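Local coordinates for protein NAD-dependent L-serine dehydrogenase (Pseudomonas aeruginosa, PDB 3OBB) that oxidises L-serine and methyl-L-serine with NAD(+) as the electron acceptor, and acts only weakly on beta-hydroxyisobutyrate, at residues A16-N21 with E154-N159; Q71-L76 with V93-T98; K106-A111 with L116-A121; C175-L180 with A247-L252. All blocks are in the same frame, centred on the assembly; numbering follows the deposited sequence.

Contact 1 (A16-N21 with E154-N159); sequences APMATN and EAMGRN
Ala155 meets Asn21 at the outer end of this contact. The backbone O of Ala155 lies 3.8 Å from CB of Asn21, a van der Waals approach. The amide of Asn21 is engaged elsewhere: its ND2 gives a hydrogen bond to the backbone O of Ala131. Next comes Met156, the last helical residue here and the main partner of Met18; both are selenomethionines. CG of Met156 rests 3.4 Å from the backbone O of Met18. Further out, SE of Met156 meets the methyl CE of Met18 at 3.7 Å. CB of Met18 also faces that selenium, at 4.0 Å. Both chains run straight through chi2 and bend only at chi3, in opposite senses (61° in Met18, -66° in Met156). The two side chains slant across each other, and no hydrogen bond joins the segments. At Gly157 the chain leaves the helix and turns toward strand 159-164. Phe8 of strand 5-9 touches both selenomethionines, and Phe137 also packs on Met156. The contact thus joins two helices over the sheet. Helix 15-24 follows the glycine-rich turn of the Rossmann fold, and residues 16-21 belong to the NAD(+)-binding region of this dinucleotide-binding domain.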
loop_
_atom_site.group_PDB
_atom_site.type_symbol
_atom_site.label_atom_id
_atom_site.label_comp_id
_atom_site.label_asym_id
_atom_site.label_seq_id
_atom_site.Cartn_x
_atom_site.Cartn_y
_atom_site.Cartn_z
ATOM N N ALA A 16 27.263 -24.045 6.139
ATOM C CA ALA A 16 28.677 -24.257 6.476
ATOM C C ALA A 16 29.005 -23.960 7.954
ATOM O O ALA A 16 29.500 -24.848 8.650
ATOM C CB ALA A 16 29.616 -23.483 5.527
ATOM N N PRO A 17 28.739 -22.735 8.435
ATOM C CA PRO A 17 29.098 -22.492 9.838
ATOM C C PRO A 17 28.264 -23.292 10.846
ATOM O O PRO A 17 28.778 -23.636 11.907
ATOM C CB PRO A 17 28.877 -20.967 10.029
ATOM C CG PRO A 17 27.946 -20.564 8.955
ATOM C CD PRO A 17 28.169 -21.536 7.791
HETATM N N MSE A 18 27.007 -23.584 10.523
HETATM C CA MSE A 18 26.175 -24.441 11.377
HETATM C C MSE A 18 26.785 -25.842 11.492
HETATM O O MSE A 18 26.880 -26.375 12.587
HETATM C CB MSE A 18 24.729 -24.538 10.860
HETATM C CG MSE A 18 23.965 -23.222 10.862
HETATM SE SE MSE A 18 22.281 -23.368 9.874
HETATM C CE MSE A 18 21.475 -24.748 11.010
ATOM N N ALA A 19 27.208 -26.420 10.362
ATOM C CA ALA A 19 27.800 -27.759 10.363
ATOM C C ALA A 19 29.172 -27.734 11.034
ATOM O O ALA A 19 29.538 -28.663 11.749
ATOM C CB ALA A 19 27.897 -28.321 8.955
ATOM N N THR A 20 29.907 -26.638 10.838
ATOM C CA THR A 20 31.197 -26.462 11.502
ATOM C C THR A 20 31.026 -26.402 13.002
ATOM O O THR A 20 31.823 -26.992 13.724
ATOM C CB THR A 20 31.938 -25.193 11.008
ATOM O OG1 THR A 20 32.093 -25.295 9.591
ATOM C CG2 THR A 20 33.321 -25.046 11.672
ATOM N N ASN A 21 29.985 -25.701 13.468
ATOM C CA ASN A 21 29.697 -25.682 14.900
ATOM C C ASN A 21 29.385 -27.031 15.530
ATOM O O ASN A 21 29.811 -27.296 16.668
ATOM C CB ASN A 21 28.616 -24.665 15.257
ATOM C CG ASN A 21 29.170 -23.298 15.316
ATOM O OD1 ASN A 21 30.257 -23.101 15.867
ATOM N ND2 ASN A 21 28.489 -22.349 14.690
ATOM N N GLU A 154 21.348 -26.697 20.727
ATOM C CA GLU A 154 22.241 -26.023 21.667
ATOM C C GLU A 154 23.680 -25.870 21.167
ATOM O O GLU A 154 24.377 -24.940 21.558
ATOM C CB GLU A 154 22.213 -26.728 23.010
ATOM C CG GLU A 154 20.828 -26.728 23.613
ATOM C CD GLU A 154 20.811 -27.163 25.046
ATOM O OE1 GLU A 154 21.840 -27.672 25.523
ATOM O OE2 GLU A 154 19.760 -26.983 25.699
ATOM N N ALA A 155 24.114 -26.754 20.286
ATOM C CA ALA A 155 25.434 -26.633 19.703
ATOM C C ALA A 155 25.465 -25.553 18.609
ATOM O O ALA A 155 26.482 -24.871 18.427
ATOM C CB ALA A 155 25.864 -27.968 19.132
HETATM N N MSE A 156 24.365 -25.426 17.866
HETATM C CA MSE A 156 24.321 -24.489 16.734
HETATM C C MSE A 156 23.700 -23.133 17.065
HETATM O O MSE A 156 23.814 -22.185 16.273
HETATM C CB MSE A 156 23.574 -25.096 15.541
HETATM C CG MSE A 156 24.317 -26.213 14.794
HETATM SE SE MSE A 156 23.076 -27.022 13.474
HETATM C CE MSE A 156 21.762 -27.832 14.675
ATOM N N GLY A 157 23.066 -23.036 18.227
ATOM C CA GLY A 157 22.187 -21.904 18.500
ATOM C C GLY A 157 22.012 -21.567 19.961
ATOM O O GLY A 157 22.675 -22.153 20.820
ATOM N N ARG A 158 21.152 -20.585 20.240
ATOM C CA ARG A 158 20.962 -20.115 21.597
ATOM C C ARG A 158 19.498 -20.151 22.008
ATOM O O ARG A 158 19.143 -20.954 22.861
ATOM C CB ARG A 158 21.625 -18.758 21.830
ATOM C CG ARG A 158 21.256 -18.097 23.177
ATOM C CD ARG A 158 22.399 -17.227 23.722
ATOM N NE ARG A 158 22.587 -15.989 22.965
ATOM C CZ ARG A 158 23.737 -15.319 22.896
ATOM N NH1 ARG A 158 23.810 -14.210 22.166
ATOM N NH2 ARG A 158 24.812 -15.752 23.554
ATOM N N ASN A 159 18.643 -19.309 21.437
ATOM C CA ASN A 159 17.223 -19.415 21.772
ATOM C C ASN A 159 16.567 -20.531 20.991
ATOM O O ASN A 159 16.674 -20.582 19.769
ATOM C CB ASN A 159 16.471 -18.116 21.505
ATOM C CG ASN A 159 16.803 -17.046 22.504
ATOM O OD1 ASN A 159 17.334 -17.336 23.583
ATOM N ND2 ASN A 159 16.500 -15.791 22.153
#

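Contact 2 (Q71-L76 with V93-T98); sequences QHVEGL and VLECST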
loop_
_atom_site.group_PDB
_atom_site.type_symbol
_atom_site.label_atom_id
_atom_site.label_comp_id
_atom_site.label_asym_id
_atom_site.label_seq_id
_atom_site.Cartn_x
_atom_site.Cartn_y
_atom_site.Cartn_z
ATOM N N GLN A 71 11.432 -25.269 -3.243
ATOM C CA GLN A 71 11.104 -26.435 -4.081
ATOM C C GLN A 71 12.357 -27.188 -4.580
ATOM O O GLN A 71 12.282 -28.030 -5.468
ATOM C CB GLN A 71 10.094 -26.083 -5.201
ATOM C CG GLN A 71 8.906 -25.181 -4.750
ATOM C CD GLN A 71 7.739 -25.929 -4.051
ATOM O OE1 GLN A 71 7.443 -25.698 -2.860
ATOM N NE2 GLN A 71 7.058 -26.803 -4.803
ATOM N N HIS A 72 13.503 -26.874 -3.981
ATOM C CA HIS A 72 14.664 -27.764 -3.985
ATOM C C HIS A 72 14.483 -28.793 -2.873
ATOM O O HIS A 72 14.631 -29.986 -3.092
ATOM C CB HIS A 72 15.949 -26.985 -3.695
ATOM C CG HIS A 72 16.923 -26.932 -4.834
ATOM N ND1 HIS A 72 16.839 -27.753 -5.943
ATOM C CD2 HIS A 72 18.045 -26.187 -5.005
ATOM C CE1 HIS A 72 17.848 -27.495 -6.759
ATOM N NE2 HIS A 72 18.602 -26.557 -6.207
ATOM N N VAL A 73 14.179 -28.294 -1.678
ATOM C CA VAL A 73 14.083 -29.084 -0.450
ATOM C C VAL A 73 13.052 -30.233 -0.537
ATOM O O VAL A 73 13.317 -31.366 -0.117
ATOM C CB VAL A 73 13.760 -28.143 0.748
ATOM C CG1 VAL A 73 13.063 -28.865 1.882
ATOM C CG2 VAL A 73 15.034 -27.452 1.257
ATOM N N GLU A 74 11.885 -29.913 -1.088
ATOM C CA GLU A 74 10.747 -30.805 -1.094
ATOM C C GLU A 74 10.990 -31.879 -2.135
ATOM O O GLU A 74 10.864 -33.056 -1.844
ATOM C CB GLU A 74 9.494 -30.001 -1.404
ATOM C CG GLU A 74 8.215 -30.626 -0.954
ATOM C CD GLU A 74 7.053 -29.947 -1.593
ATOM O OE1 GLU A 74 6.603 -28.913 -1.069
ATOM O OE2 GLU A 74 6.606 -30.432 -2.647
ATOM N N GLY A 75 11.399 -31.456 -3.328
ATOM C CA GLY A 75 11.848 -32.363 -4.383
ATOM C C GLY A 75 12.979 -33.304 -3.985
ATOM O O GLY A 75 13.059 -34.416 -4.497
ATOM N N LEU A 76 13.848 -32.866 -3.071
ATOM C CA LEU A 76 14.928 -33.707 -2.557
ATOM C C LEU A 76 14.402 -34.821 -1.662
ATOM O O LEU A 76 14.768 -35.979 -1.845
ATOM C CB LEU A 76 15.942 -32.881 -1.772
ATOM C CG LEU A 76 17.114 -33.617 -1.118
ATOM C CD1 LEU A 76 18.162 -33.934 -2.155
ATOM C CD2 LEU A 76 17.716 -32.784 -0.002
ATOM N N VAL A 93 15.258 -36.363 11.853
ATOM C CA VAL A 93 15.466 -35.416 10.759
ATOM C C VAL A 93 15.192 -33.987 11.232
ATOM O O VAL A 93 14.136 -33.712 11.783
ATOM C CB VAL A 93 14.603 -35.731 9.507
ATOM C CG1 VAL A 93 14.999 -34.807 8.349
ATOM C CG2 VAL A 93 14.747 -37.155 9.077
ATOM N N LEU A 94 16.177 -33.103 11.040
ATOM C CA LEU A 94 16.040 -31.663 11.306
ATOM C C LEU A 94 16.090 -30.886 9.988
ATOM O O LEU A 94 17.160 -30.710 9.421
ATOM C CB LEU A 94 17.164 -31.197 12.248
ATOM C CG LEU A 94 17.074 -31.428 13.781
ATOM C CD1 LEU A 94 16.140 -32.549 14.170
ATOM C CD2 LEU A 94 18.426 -31.597 14.487
ATOM N N GLU A 95 14.937 -30.458 9.483
ATOM C CA GLU A 95 14.877 -29.679 8.257
ATOM C C GLU A 95 14.800 -28.145 8.590
ATOM O O GLU A 95 13.735 -27.627 9.028
ATOM C CB GLU A 95 13.713 -30.149 7.379
ATOM C CG GLU A 95 13.946 -29.981 5.887
ATOM C CD GLU A 95 14.529 -28.596 5.523
ATOM O OE1 GLU A 95 15.721 -28.507 5.102
ATOM O OE2 GLU A 95 13.784 -27.605 5.670
ATOM N N CYS A 96 15.930 -27.460 8.356
ATOM C CA CYS A 96 16.217 -26.116 8.892
ATOM C C CYS A 96 16.253 -25.041 7.834
ATOM O O CYS A 96 16.587 -23.898 8.129
ATOM C CB CYS A 96 17.566 -26.067 9.613
ATOM S SG CYS A 96 17.713 -27.215 10.964
ATOM N N SER A 97 15.902 -25.412 6.608
ATOM C CA SER A 97 15.719 -24.435 5.556
ATOM C C SER A 97 14.489 -23.617 5.866
ATOM O O SER A 97 13.648 -24.007 6.682
ATOM C CB SER A 97 15.507 -25.142 4.218
ATOM O OG SER A 97 16.612 -25.977 3.948
ATOM N N THR A 98 14.364 -22.496 5.181
ATOM C CA THR A 98 13.137 -21.739 5.231
ATOM C C THR A 98 12.344 -22.042 3.981
ATOM O O THR A 98 12.788 -21.739 2.855
ATOM C CB THR A 98 13.419 -20.227 5.365
ATOM O OG1 THR A 98 14.093 -20.006 6.611
ATOM C CG2 THR A 98 12.117 -19.433 5.354
#
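Val73 points from helix 70-78 toward the end of strand 92-95, where its two methyl groups split between two residues. CG1 goes to Glu95, with its CD 3.9 Å away. CG2 goes to Ser97, 3.5 Å from OG and 3.8 Å from CB. The first torsion of Val73 explains the split: CG1 is anti to the backbone N (chi1 155°), which turns CG1 to Glu95 at the strand end and CG2 to Ser97 in the loop. Glu95 approaches from the opposite direction. Its chain is bent at chi2 (-46°), which folds the carboxylate back toward Ser97. There OG of Ser97 gives a hydrogen bond of 2.9 Å to OE1 of Glu95, on the syn lone pair. The backbone N of Ser97 adds weak bonds to both carboxylate oxygens. Two outside partners complete the polar set: Ser65 OG bonds to Glu95 OE1, and the backbone N of Leu67 bonds to Ser97 OG. Val73 also packs on Leu67 and Ile99. Beyond Ser97 lies Thr98, an NAD(+)-binding residue, whose OG1 bonds to the active-site Lys173. The contact is therefore apolar on the helix side and polar on the strand side. The buried carboxylate is held by OG of Ser97 and by Ser65 of strand 62-65, with weak help from Ser97 N. Val73 covers this group without bonding to it. Such donors would probably stabilise a negative charge on Glu95.

Contact 3 (K106-A111 with L116-A121); sequences KIHAAA and LAMLDA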
loop_
_atom_site.group_PDB
_atom_site.type_symbol
_atom_site.label_atom_id
_atom_site.label_comp_id
_atom_site.label_asym_id
_atom_site.label_seq_id
_atom_site.Cartn_x
_atom_site.Cartn_y
_atom_site.Cartn_z
ATOM N N LYS A 106 3.751 -31.126 4.280
ATOM C CA LYS A 106 3.825 -32.163 3.262
ATOM C C LYS A 106 5.019 -33.092 3.519
ATOM O O LYS A 106 4.855 -34.322 3.562
ATOM C CB LYS A 106 3.898 -31.503 1.883
ATOM C CG LYS A 106 3.757 -32.435 0.733
ATOM C CD LYS A 106 2.645 -31.977 -0.225
ATOM C CE LYS A 106 2.876 -32.562 -1.620
ATOM N NZ LYS A 106 4.251 -32.175 -2.118
ATOM N N ILE A 107 6.208 -32.516 3.705
ATOM C CA ILE A 107 7.375 -33.307 4.089
ATOM C C ILE A 107 7.146 -33.984 5.444
ATOM O O ILE A 107 7.456 -35.160 5.583
ATOM C CB ILE A 107 8.714 -32.492 4.089
ATOM C CG1 ILE A 107 9.003 -31.934 2.690
ATOM C CG2 ILE A 107 9.885 -33.378 4.460
ATOM C CD1 ILE A 107 9.823 -30.633 2.677
ATOM N N HIS A 108 6.611 -33.257 6.433
ATOM C CA HIS A 108 6.355 -33.847 7.766
ATOM C C HIS A 108 5.520 -35.135 7.702
ATOM O O HIS A 108 5.846 -36.135 8.352
ATOM C CB HIS A 108 5.648 -32.858 8.698
ATOM C CG HIS A 108 6.570 -32.106 9.614
ATOM N ND1 HIS A 108 7.129 -32.673 10.736
ATOM C CD2 HIS A 108 6.983 -30.818 9.602
ATOM C CE1 HIS A 108 7.852 -31.775 11.372
ATOM N NE2 HIS A 108 7.783 -30.638 10.704
ATOM N N ALA A 109 4.443 -35.088 6.918
ATOM C CA ALA A 109 3.501 -36.194 6.791
ATOM C C ALA A 109 4.139 -37.384 6.109
ATOM O O ALA A 109 3.906 -38.544 6.502
ATOM C CB ALA A 109 2.233 -35.752 6.024
ATOM N N ALA A 110 4.925 -37.117 5.069
ATOM C CA ALA A 110 5.613 -38.204 4.391
ATOM C C ALA A 110 6.609 -38.846 5.361
ATOM O O ALA A 110 6.667 -40.066 5.452
ATOM C CB ALA A 110 6.276 -37.734 3.113
ATOM N N ALA A 111 7.338 -38.027 6.126
ATOM C CA ALA A 111 8.234 -38.544 7.166
ATOM C C ALA A 111 7.519 -39.436 8.185
ATOM O O ALA A 111 8.033 -40.502 8.531
ATOM C CB ALA A 111 8.944 -37.428 7.863
ATOM N N LEU A 116 9.521 -41.767 10.780
ATOM C CA LEU A 116 10.628 -40.888 11.184
ATOM C C LEU A 116 10.207 -39.734 12.078
ATOM O O LEU A 116 9.160 -39.143 11.872
ATOM C CB LEU A 116 11.381 -40.368 9.966
ATOM C CG LEU A 116 12.041 -41.389 9.033
ATOM C CD1 LEU A 116 12.484 -40.649 7.789
ATOM C CD2 LEU A 116 13.209 -42.129 9.679
ATOM N N ALA A 117 11.034 -39.427 13.074
ATOM C CA ALA A 117 10.897 -38.202 13.857
ATOM C C ALA A 117 11.524 -37.023 13.112
ATOM O O ALA A 117 12.751 -36.971 12.946
ATOM C CB ALA A 117 11.544 -38.371 15.207
HETATM N N MSE A 118 10.677 -36.089 12.666
HETATM C CA MSE A 118 11.109 -34.896 11.949
HETATM C C MSE A 118 10.678 -33.598 12.632
HETATM O O MSE A 118 9.587 -33.507 13.190
HETATM C CB MSE A 118 10.600 -34.902 10.502
HETATM C CG MSE A 118 10.809 -33.549 9.785
HETATM SE SE MSE A 118 10.229 -33.553 7.930
HETATM C CE MSE A 118 11.669 -34.588 7.177
ATOM N N LEU A 119 11.559 -32.606 12.585
ATOM C CA LEU A 119 11.250 -31.247 13.010
ATOM C C LEU A 119 11.493 -30.288 11.848
ATOM O O LEU A 119 12.439 -30.471 11.065
ATOM C CB LEU A 119 12.153 -30.847 14.183
ATOM C CG LEU A 119 12.080 -31.650 15.474
ATOM C CD1 LEU A 119 13.139 -31.142 16.428
ATOM C CD2 LEU A 119 10.665 -31.587 16.096
ATOM N N ASP A 120 10.643 -29.275 11.723
ATOM C CA ASP A 120 11.013 -28.090 10.944
ATOM C C ASP A 120 11.607 -27.088 11.936
ATOM O O ASP A 120 10.983 -26.732 12.931
ATOM C CB ASP A 120 9.843 -27.514 10.099
ATOM C CG ASP A 120 8.584 -27.186 10.929
ATOM O OD1 ASP A 120 7.815 -28.088 11.322
ATOM O OD2 ASP A 120 8.335 -26.000 11.161
ATOM N N ALA A 121 12.836 -26.676 11.692
ATOM C CA ALA A 121 13.525 -25.824 12.622
ATOM C C ALA A 121 14.332 -24.746 11.878
ATOM O O ALA A 121 15.586 -24.713 11.965
ATOM C CB ALA A 121 14.411 -26.647 13.546
#
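Met118, a selenomethionine, fills the middle of this contact, with Ile107 and Ala111 of the helix against it. Its methyl CE lies 3.5 Å from CG2 of Ile107, tighter than a usual carbon contact. The same CE is 4.0 Å from CB of Ala111. Met118 has CG anti to the backbone N. Extended through chi2, the chain reaches the helix, and a turn at chi3 (-74°) brings CE against both Ile107 and Ala111. One face of the His108 ring covers the other part of the chain. CG of Met118 makes a CH-pi contact 4.1 Å from the ring centroid, and SE sits 4.3 Å from it, also over the face. At the N-terminal end of the strand segment, the backbone N of Leu116 gives a hydrogen bond of 3.0 Å to O of Ala111, which closes the short turn between helix and strand. The polar edge is at the far end. NE2 of His108 gives a hydrogen bond of 2.6 Å to OD1 of Asp120, on its anti lone pair. The bond is bent (139°), and the ring and carboxylate planes stand almost perpendicular, 89° apart. Asp120 also takes hydrogen bonds from the backbone N atoms of Gly167 and Gln170. Residues 106-111 run nearly antiparallel to 117-120; strand 92-95, helix 101-112 and strand 117-124 form a beta-alpha-beta unit. Helix 70-78 flanks it through Val73 and Leu78 on Ile107, while helix 143-156 covers Leu119 on the opposite face of the sheet.

Contact 4 (C175-L180 with A247-L252); sequences CNNQLL and AKDLGL
Helices 168-196 and 243-260 pack together beside the active-site Lys173, where Asn177 meets Asp249. ND2 of Asn177 gives a hydrogen bond of 2.9 Å to OD2 of Asp249. The bond is bent (139°) and reaches OD2 on the anti side, tilted out of the carboxylate plane. The amide and carboxylate planes are turned 60° against each other. OD1 of Asp249 forms a salt bridge of 2.6 Å with NZ of Lys248, so each carboxylate oxygen has its own partner. On the other side, ND2 of Asn176 gives a hydrogen bond of 2.9 Å to OD1 of Asn177. This bond lies in the plane of both amides and probably helps to hold the orientation of the Asn177 amide. The chain of polar groups thus runs from Asn176 to Lys248. It belongs to the all-helical C-terminal domain of the hydroxyisobutyrate dehydrogenase family. Lys248 binds NAD(+), and Lys173 lies one turn before Asn177. A bound EPE molecule, probably from the crystallisation liquor, lies close to Asn177. Next along both helices, CD1 of Leu250 lies 3.6 Å from CG of Gln178, and the two side chains cross near a right angle. Gln178 has CG anti to the backbone N (chi1 -174°) and runs on extended past the leucine methyl. In a second subunit, Ser212 and Gly213 hydrogen-bond to the amide of Asn176.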
loop_
_atom_site.group_PDB
_atom_site.type_symbol
_atom_site.label_atom_id
_atom_site.label_comp_id
_atom_site.label_asym_id
_atom_site.label_seq_id
_atom_site.Cartn_x
_atom_site.Cartn_y
_atom_site.Cartn_z
ATOM N N CYS A 175 6.223 -15.277 9.658
ATOM C CA CYS A 175 5.565 -14.139 10.327
ATOM C C CYS A 175 6.621 -13.149 10.845
ATOM O O CYS A 175 6.479 -11.921 10.690
ATOM C CB CYS A 175 4.741 -14.656 11.501
ATOM S SG CYS A 175 3.235 -15.583 10.949
ATOM N N ASN A 176 7.667 -13.703 11.472
ATOM C CA ASN A 176 8.727 -12.917 12.072
ATOM C C ASN A 176 9.453 -12.127 11.007
ATOM O O ASN A 176 9.653 -10.953 11.186
ATOM C CB ASN A 176 9.743 -13.789 12.813
ATOM C CG ASN A 176 10.897 -12.978 13.344
ATOM O OD1 ASN A 176 10.823 -12.447 14.446
ATOM N ND2 ASN A 176 11.967 -12.816 12.522
ATOM N N ASN A 177 9.870 -12.783 9.917
ATOM C CA ASN A 177 10.616 -12.087 8.870
ATOM C C ASN A 177 9.802 -11.086 8.086
ATOM O O ASN A 177 10.334 -10.036 7.688
ATOM C CB ASN A 177 11.423 -13.042 7.976
ATOM C CG ASN A 177 12.759 -13.403 8.621
ATOM O OD1 ASN A 177 12.822 -13.450 9.846
ATOM N ND2 ASN A 177 13.841 -13.583 7.819
ATOM N N GLN A 178 8.514 -11.373 7.902
ATOM C CA GLN A 178 7.633 -10.386 7.298
ATOM C C GLN A 178 7.496 -9.127 8.177
ATOM O O GLN A 178 7.496 -7.985 7.683
ATOM C CB GLN A 178 6.264 -10.967 6.983
ATOM C CG GLN A 178 5.394 -9.970 6.221
ATOM C CD GLN A 178 4.046 -10.566 5.791
ATOM O OE1 GLN A 178 3.252 -11.017 6.632
ATOM N NE2 GLN A 178 3.782 -10.552 4.497
ATOM N N LEU A 179 7.361 -9.345 9.483
ATOM C CA LEU A 179 7.319 -8.239 10.414
ATOM C C LEU A 179 8.661 -7.436 10.386
ATOM O O LEU A 179 8.649 -6.206 10.401
ATOM C CB LEU A 179 6.944 -8.706 11.827
ATOM C CG LEU A 179 6.901 -7.596 12.894
ATOM C CD1 LEU A 179 5.979 -6.404 12.505
ATOM C CD2 LEU A 179 6.410 -8.166 14.203
ATOM N N LEU A 180 9.785 -8.139 10.324
ATOM C CA LEU A 180 11.094 -7.471 10.179
ATOM C C LEU A 180 11.155 -6.555 8.951
ATOM O O LEU A 180 11.705 -5.450 9.021
ATOM C CB LEU A 180 12.226 -8.500 10.053
ATOM C CG LEU A 180 13.632 -7.997 9.668
ATOM C CD1 LEU A 180 14.134 -6.873 10.544
ATOM C CD2 LEU A 180 14.705 -9.178 9.545
ATOM N N ALA A 247 13.179 -10.855 -0.002
ATOM C CA ALA A 247 12.056 -10.912 -0.970
ATOM C C ALA A 247 11.487 -12.329 -1.045
ATOM O O ALA A 247 10.277 -12.514 -1.156
ATOM C CB ALA A 247 12.507 -10.469 -2.361
ATOM N N LYS A 248 12.369 -13.326 -0.977
ATOM C CA LYS A 248 11.967 -14.728 -0.954
ATOM C C LYS A 248 11.081 -14.994 0.269
ATOM O O LYS A 248 9.962 -15.502 0.137
ATOM C CB LYS A 248 13.204 -15.626 -0.947
ATOM C CG LYS A 248 12.934 -17.148 -0.749
ATOM C CD LYS A 248 13.318 -17.662 0.668
ATOM C CE LYS A 248 14.829 -17.476 1.033
ATOM N NZ LYS A 248 15.087 -17.365 2.537
ATOM N N ASP A 249 11.600 -14.647 1.447
ATOM C CA ASP A 249 10.908 -14.841 2.733
ATOM C C ASP A 249 9.545 -14.189 2.730
ATOM O O ASP A 249 8.595 -14.744 3.224
ATOM C CB ASP A 249 11.760 -14.261 3.875
ATOM C CG ASP A 249 12.936 -15.191 4.270
ATOM O OD1 ASP A 249 13.035 -16.307 3.692
ATOM O OD2 ASP A 249 13.751 -14.835 5.153
ATOM N N LEU A 250 9.464 -12.988 2.183
ATOM C CA LEU A 250 8.195 -12.268 2.081
ATOM C C LEU A 250 7.280 -13.060 1.165
ATOM O O LEU A 250 6.091 -13.131 1.384
ATOM C CB LEU A 250 8.459 -10.879 1.495
ATOM C CG LEU A 250 8.484 -9.572 2.294
ATOM C CD1 LEU A 250 7.966 -9.600 3.763
ATOM C CD2 LEU A 250 9.733 -8.767 2.095
ATOM N N GLY A 251 7.848 -13.676 0.137
ATOM C CA GLY A 251 7.056 -14.451 -0.833
ATOM C C GLY A 251 6.414 -15.670 -0.180
ATOM O O GLY A 251 5.241 -15.948 -0.411
ATOM N N LEU A 252 7.178 -16.372 0.649
ATOM C CA LEU A 252 6.654 -17.478 1.464
ATOM C C LEU A 252 5.538 -17.042 2.428
ATOM O O LEU A 252 4.551 -17.780 2.646
ATOM C CB LEU A 252 7.768 -18.137 2.273
ATOM C CG LEU A 252 8.935 -18.773 1.518
ATOM C CD1 LEU A 252 9.974 -19.358 2.480
ATOM C CD2 LEU A 252 8.508 -19.829 0.468
#

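How the contacts relate
From the N terminus, residues 16-21 open contact 1, which closes only at 154-159, where helix 143-156 gives way to strand 159-164. Contacts 2 and 3 both lie within that long loop. They follow in series: 71-76 closes with 93-98, then 106-111 closes with 116-121. Contacts 2 and 3 touch through the sheet, since strands 92-95 and 117-124 are neighbours; Val93 N lies 2.8 Å from Ala117 O. Contact 4 comes last, in the C-terminal helical domain, and no contact crosses another. Contact 2 reaches it where Thr98 packs on Leu252 and Asp249, which joins the two domains. Contacts 1 and 4 lie on opposite sides of the chain's centre.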